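Local coordinates for ribosome inactivating type 1 protein (Iris hollandica, PDB 3MVG) that belongs to the type 1 ribosome-inactivating proteins, single-chain plant proteins that act against ribosomes, at residues L49-L54 / T63-R68; Q21-R26 / E161-R166. All coordinates share one frame; numbering follows the deposited sequence. Where two conformers were deposited one is given.

Contact 1 of 2, residues L49-L54 / T63-R68; sequences LLFVRL and TLVLNR. With SO4 (sulfate ion), chain C.
F51 and V65 are a non-hydrogen-bonded pair whose side chains lie alongside each other on one face of an antiparallel beta hairpin, strands 49-55 and 61-67, within the mixed sheet of the ribosome-inactivating protein fold. F51 can be followed outward from its backbone. F51 CB rests 3.6 Å from T63 CG2, and CG and CD1 stay close to that same methyl. Farther out the ring passes to the next residue but one: CD2 and then CE2 run alongside V65, F51 CE2 lying 3.7 Å from V65 CG2. With CG beside the backbone N (chi1 -78°), the F51 side chain spans T63 and V65, two residues apart on the neighbouring strand.

L50 with L66 and V52 with L64 are the hydrogen-bonded pairs. L66 N gives an almost straight bond to L50 O (2.8 Å, 172° at the hydrogen), whereas L64 N reaches V52 O at a more bent 147°. The side chains of L50, V52, L64 and L66 share the other face, where L50 and V52 pack against helix 13-27; L54 CD1 meets L64 CD1 at 3.8 Å.

At one end, water 1 joins T63 OG1 to R53 NH2, the latter bond weak, while R53 NE pairs with E5 of strand 3-7. At the other end R68, also bound to the backbone oxygens of S28 and Q47, holds a sulfate ion, probably from the crystallisation liquor, at the edge of its guanidinium: R68 NH1 bonds sulfate O1 at 3.1 Å and R68 NH2 bonds O3 at 2.9 Å.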
# COMPACT_ATOMS: atom_id res chain seq x y z
N LEU A 49 -2.15 26.41 8.17
CA LEU A 49 -2.78 25.43 9.06
C LEU A 49 -3.83 24.58 8.38
O LEU A 49 -4.43 24.98 7.37
CB LEU A 49 -3.37 26.12 10.30
CG LEU A 49 -2.40 26.96 11.14
CD1 LEU A 49 -3.13 27.62 12.31
CD2 LEU A 49 -1.22 26.13 11.65
N LEU A 50 -4.06 23.39 8.94
CA LEU A 50 -5.11 22.51 8.49
C LEU A 50 -5.68 21.81 9.71
O LEU A 50 -4.93 21.39 10.59
CB LEU A 50 -4.55 21.50 7.49
CG LEU A 50 -5.56 20.57 6.82
CD1 LEU A 50 -6.49 21.34 5.91
CD2 LEU A 50 -4.82 19.52 6.03
N PHE A 51 -7.00 21.71 9.78
CA PHE A 51 -7.66 20.98 10.86
C PHE A 51 -8.02 19.57 10.39
O PHE A 51 -8.51 19.40 9.27
CB PHE A 51 -8.95 21.69 11.27
CG PHE A 51 -8.76 22.92 12.15
CD1 PHE A 51 -9.88 23.58 12.63
CD2 PHE A 51 -7.50 23.40 12.52
CE1 PHE A 51 -9.77 24.71 13.45
CE2 PHE A 51 -7.38 24.54 13.33
CZ PHE A 51 -8.52 25.19 13.80
N VAL A 52 -7.82 18.59 11.27
CA VAL A 52 -8.18 17.21 11.00
C VAL A 52 -9.09 16.77 12.14
O VAL A 52 -8.63 16.56 13.26
CB VAL A 52 -6.94 16.30 10.92
CG1 VAL A 52 -7.35 14.85 10.68
CG2 VAL A 52 -6.03 16.76 9.80
N ARG A 53 -10.39 16.68 11.85
CA ARG A 53 -11.36 16.32 12.86
C ARG A 53 -11.58 14.82 12.86
O ARG A 53 -11.94 14.23 11.84
CB ARG A 53 -12.68 17.08 12.66
CG ARG A 53 -13.66 16.86 13.82
CD ARG A 53 -14.70 17.97 13.97
NE ARG A 53 -15.32 18.35 12.71
CZ ARG A 53 -15.27 19.57 12.18
NH1 ARG A 53 -15.87 19.83 11.03
NH2 ARG A 53 -14.61 20.55 12.81
N LEU A 54 -11.32 14.20 14.02
CA LEU A 54 -11.37 12.76 14.16
C LEU A 54 -12.44 12.37 15.15
O LEU A 54 -12.53 12.96 16.22
CB LEU A 54 -10.02 12.25 14.68
CG LEU A 54 -8.78 12.58 13.85
CD1 LEU A 54 -7.55 12.13 14.60
CD2 LEU A 54 -8.86 11.90 12.50
N THR A 63 -10.05 17.67 17.31
CA THR A 63 -9.52 18.25 16.09
C THR A 63 -8.03 18.45 16.22
O THR A 63 -7.59 19.25 17.05
CB THR A 63 -10.20 19.58 15.75
OG1 THR A 63 -11.61 19.36 15.64
CG2 THR A 63 -9.66 20.16 14.43
N LEU A 64 -7.26 17.73 15.42
CA LEU A 64 -5.83 17.98 15.34
C LEU A 64 -5.57 19.22 14.50
O LEU A 64 -6.27 19.47 13.51
CB LEU A 64 -5.11 16.80 14.68
CG LEU A 64 -5.23 15.43 15.33
CD1 LEU A 64 -4.51 14.40 14.46
CD2 LEU A 64 -4.65 15.44 16.73
N VAL A 65 -4.58 20.01 14.90
CA VAL A 65 -4.12 21.13 14.09
C VAL A 65 -2.80 20.72 13.49
O VAL A 65 -1.85 20.41 14.22
CB VAL A 65 -3.97 22.41 14.93
CG1 VAL A 65 -3.58 23.59 14.03
CG2 VAL A 65 -5.25 22.70 15.70
N LEU A 66 -2.74 20.68 12.16
CA LEU A 66 -1.50 20.37 11.47
C LEU A 66 -0.91 21.64 10.87
O LEU A 66 -1.63 22.56 10.49
CB LEU A 66 -1.73 19.33 10.37
CG LEU A 66 -1.73 17.87 10.84
CD1 LEU A 66 -2.87 17.59 11.82
CD2 LEU A 66 -1.80 16.93 9.63
N ASN A 67 0.41 21.67 10.83
CA ASN A 67 1.14 22.66 10.06
C ASN A 67 1.32 22.07 8.67
O ASN A 67 1.92 21.01 8.51
CB ASN A 67 2.48 22.93 10.74
CG ASN A 67 3.30 23.99 10.03
OD1 ASN A 67 2.92 24.52 8.99
ND2 ASN A 67 4.46 24.31 10.61
N ARG A 68 0.78 22.73 7.65
CA ARG A 68 0.92 22.24 6.28
C ARG A 68 2.38 22.17 5.82
O ARG A 68 2.71 21.36 4.96
CB ARG A 68 0.12 23.11 5.31
CG ARG A 68 -1.40 23.04 5.47
CD ARG A 68 -2.14 24.04 4.57
NE ARG A 68 -1.91 23.76 3.15
CZ ARG A 68 -1.46 24.63 2.25
NH1 ARG A 68 -1.22 25.90 2.56
NH2 ARG A 68 -1.29 24.23 1.00
S SO4 C . 0.48 27.35 -0.63
O1 SO4 C . -0.07 27.91 0.55
O2 SO4 C . 1.87 27.10 -0.65
O3 SO4 C . -0.06 26.10 -0.85
O4 SO4 C . 0.06 28.25 -1.69
O HOH W 1 -12.82 21.59 14.53

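Contact 2 of 2, residues Q21-R26 / E161-R166; sequences QNLRNR and ETARFR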
# COMPACT_ATOMS: atom_id res chain seq x y z
N GLN A 21 -5.77 10.56 1.37
CA GLN A 21 -5.52 11.22 0.09
C GLN A 21 -6.08 12.63 0.08
O GLN A 21 -5.42 13.57 -0.39
CB GLN A 21 -6.05 10.39 -1.09
CG GLN A 21 -5.60 10.94 -2.44
CD GLN A 21 -4.08 11.08 -2.54
OE1 GLN A 21 -3.34 10.20 -2.10
NE2 GLN A 21 -3.62 12.18 -3.10
N ASN A 22 -7.29 12.81 0.61
CA ASN A 22 -7.85 14.16 0.76
C ASN A 22 -6.97 15.03 1.65
O ASN A 22 -6.77 16.22 1.39
CB ASN A 22 -9.28 14.10 1.30
CG ASN A 22 -10.29 13.75 0.24
OD1 ASN A 22 -10.14 14.12 -0.93
ND2 ASN A 22 -11.33 13.02 0.63
N LEU A 23 -6.43 14.43 2.71
CA LEU A 23 -5.51 15.12 3.57
C LEU A 23 -4.24 15.57 2.82
O LEU A 23 -3.85 16.74 2.90
CB LEU A 23 -5.17 14.22 4.77
CG LEU A 23 -4.14 14.76 5.75
CD1 LEU A 23 -4.58 16.06 6.38
CD2 LEU A 23 -3.87 13.72 6.81
N ARG A 24 -3.64 14.67 2.06
CA ARG A 24 -2.46 15.02 1.26
C ARG A 24 -2.77 16.16 0.29
O ARG A 24 -1.95 17.06 0.11
CB ARG A 24 -1.93 13.82 0.48
CG ARG A 24 -1.37 12.70 1.34
CD ARG A 24 -0.67 11.65 0.48
NE ARG A 24 -0.40 10.47 1.30
CZ ARG A 24 -1.18 9.39 1.37
NH1 ARG A 24 -2.25 9.27 0.59
NH2 ARG A 24 -0.87 8.42 2.22
N ASN A 25 -3.94 16.11 -0.33
CA ASN A 25 -4.33 17.13 -1.31
C ASN A 25 -4.45 18.52 -0.70
O ASN A 25 -4.12 19.52 -1.35
CB ASN A 25 -5.63 16.73 -2.01
CG ASN A 25 -5.46 15.53 -2.93
OD1 ASN A 25 -4.35 15.11 -3.25
ND2 ASN A 25 -6.58 14.95 -3.34
N ARG A 26 -4.90 18.59 0.55
CA ARG A 26 -5.01 19.87 1.25
C ARG A 26 -3.69 20.33 1.87
O ARG A 26 -3.44 21.53 1.97
CB ARG A 26 -6.09 19.81 2.34
CG ARG A 26 -7.52 19.44 1.86
CD ARG A 26 -8.21 20.53 1.03
NE ARG A 26 -7.66 20.67 -0.32
CZ ARG A 26 -7.89 19.82 -1.32
NH1 ARG A 26 -8.68 18.76 -1.14
NH2 ARG A 26 -7.33 20.03 -2.50
N GLU A 161 2.28 10.48 9.77
CA GLU A 161 3.28 9.59 9.19
C GLU A 161 2.75 8.80 8.00
O GLU A 161 3.48 8.57 7.04
CB GLU A 161 3.89 8.64 10.23
CG GLU A 161 4.59 9.33 11.41
CD GLU A 161 5.88 10.05 11.07
OE1 GLU A 161 6.26 10.14 9.88
OE2 GLU A 161 6.52 10.53 12.03
N THR A 162 1.49 8.37 8.08
CA THR A 162 0.84 7.72 6.94
C THR A 162 0.61 8.70 5.77
O THR A 162 0.70 8.30 4.61
CB THR A 162 -0.47 7.08 7.36
OG1 THR A 162 -1.24 8.07 8.04
CG2 THR A 162 -0.24 5.88 8.29
N ALA A 163 0.31 9.96 6.07
CA ALA A 163 0.23 10.97 5.00
C ALA A 163 1.60 11.10 4.31
O ALA A 163 1.68 11.20 3.09
CB ALA A 163 -0.20 12.32 5.56
N ARG A 164 2.68 11.09 5.09
CA ARG A 164 4.04 11.23 4.55
C ARG A 164 4.51 9.99 3.80
O ARG A 164 5.24 10.12 2.81
CB ARG A 164 5.03 11.51 5.68
CG ARG A 164 4.90 12.88 6.31
CD ARG A 164 5.80 12.92 7.52
NE ARG A 164 5.85 14.23 8.16
CZ ARG A 164 6.55 14.48 9.26
NH1 ARG A 164 7.23 13.52 9.86
NH2 ARG A 164 6.56 15.70 9.76
N PHE A 165 4.10 8.80 4.25
CA PHE A 165 4.60 7.54 3.70
C PHE A 165 3.50 6.55 3.42
O PHE A 165 2.89 5.99 4.35
CB PHE A 165 5.59 6.86 4.66
CG PHE A 165 6.87 7.61 4.85
CD1 PHE A 165 7.88 7.55 3.89
CD2 PHE A 165 7.08 8.34 6.00
CE1 PHE A 165 9.08 8.23 4.07
CE2 PHE A 165 8.28 9.02 6.19
CZ PHE A 165 9.28 8.95 5.23
N ARG A 166 3.26 6.28 2.14
CA ARG A 166 2.29 5.26 1.75
C ARG A 166 2.69 3.87 2.23
O ARG A 166 1.82 3.01 2.39
CB ARG A 166 2.05 5.29 0.24
CG ARG A 166 1.40 6.58 -0.20
CD ARG A 166 1.40 6.73 -1.70
NE ARG A 166 0.92 8.05 -2.10
CZ ARG A 166 -0.36 8.39 -2.25
NH1 ARG A 166 -1.33 7.49 -2.06
NH2 ARG A 166 -0.66 9.64 -2.57
O HOH W 2 -4.27 7.20 -2.20
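Helix 13-27 meets the C-terminal end of helix 146-164 in a buried contact whose Q21 and R166 side also packs on Q179 and N174 of the second subunit, and R24 bridges the two helices. Its chain, extended from CG to NE, carries the guanidinium to the last turn of the second helix. There R24 NE donates to A163 O at 2.8 Å, with the oxygen close to the guanidinium plane, and R24 NH2 donates to T162 O at 2.9 Å, tilted somewhat from that plane. NH2 also forms a salt bridge with E169 of helix 166-173. One residue before R24, L23 CD2 touches A163 CB at 4.1 Å, a small apolar contact beside the polar one.

Q21 OE1 gathers the two arginines. R166 NH2 reaches Q21 OE1 at 2.8 Å on a lone pair in the carbonyl plane, the amide and guanidinium lying nearly coplanar, 13° apart. R24 NH1, from the same helix as Q21, comes to Q21 OE1 at 3.0 Å from above that plane. The bend of Q21 at chi2 (55°) turns the amide back toward this meeting point, and NE2 makes a weak bond to N25 OD1. Water 2 donates to OE1 and accepts from R166 NH1.

The guanidinium planes are 36° apart, with R24 NH1 over the face of R166 near its rim, 3.3 Å from R166 NH1 without a hydrogen bond. R13 of the second subunit brings a third like charge close to R166 NH1; the shared amide oxygen, the helix-end carbonyls and E169 probably offset the repulsion, giving a contact held mainly by neutral oxygen acceptors.

The centres of the two contacts lie about 12 Å apart, and helix 13-27 connects them. In sequence the order is 21-26, then the hairpin segments 49-54 and 63-68, and finally 161-166, so contact 1 falls wholly within the long interval that contact 2 closes. The two meet directly: L23 CD1 packs on L50 CD2 at 3.5 Å and reaches V52 CG2, and R68 NE probably hydrogen-bonds R26 O at 3.0 Å. One side of helix 13-27 therefore covers the sheet, while R24 and Q21 engage helix 146-164 and the start of helix 166-173, tying the N-terminal sheet to the helical part of the protein.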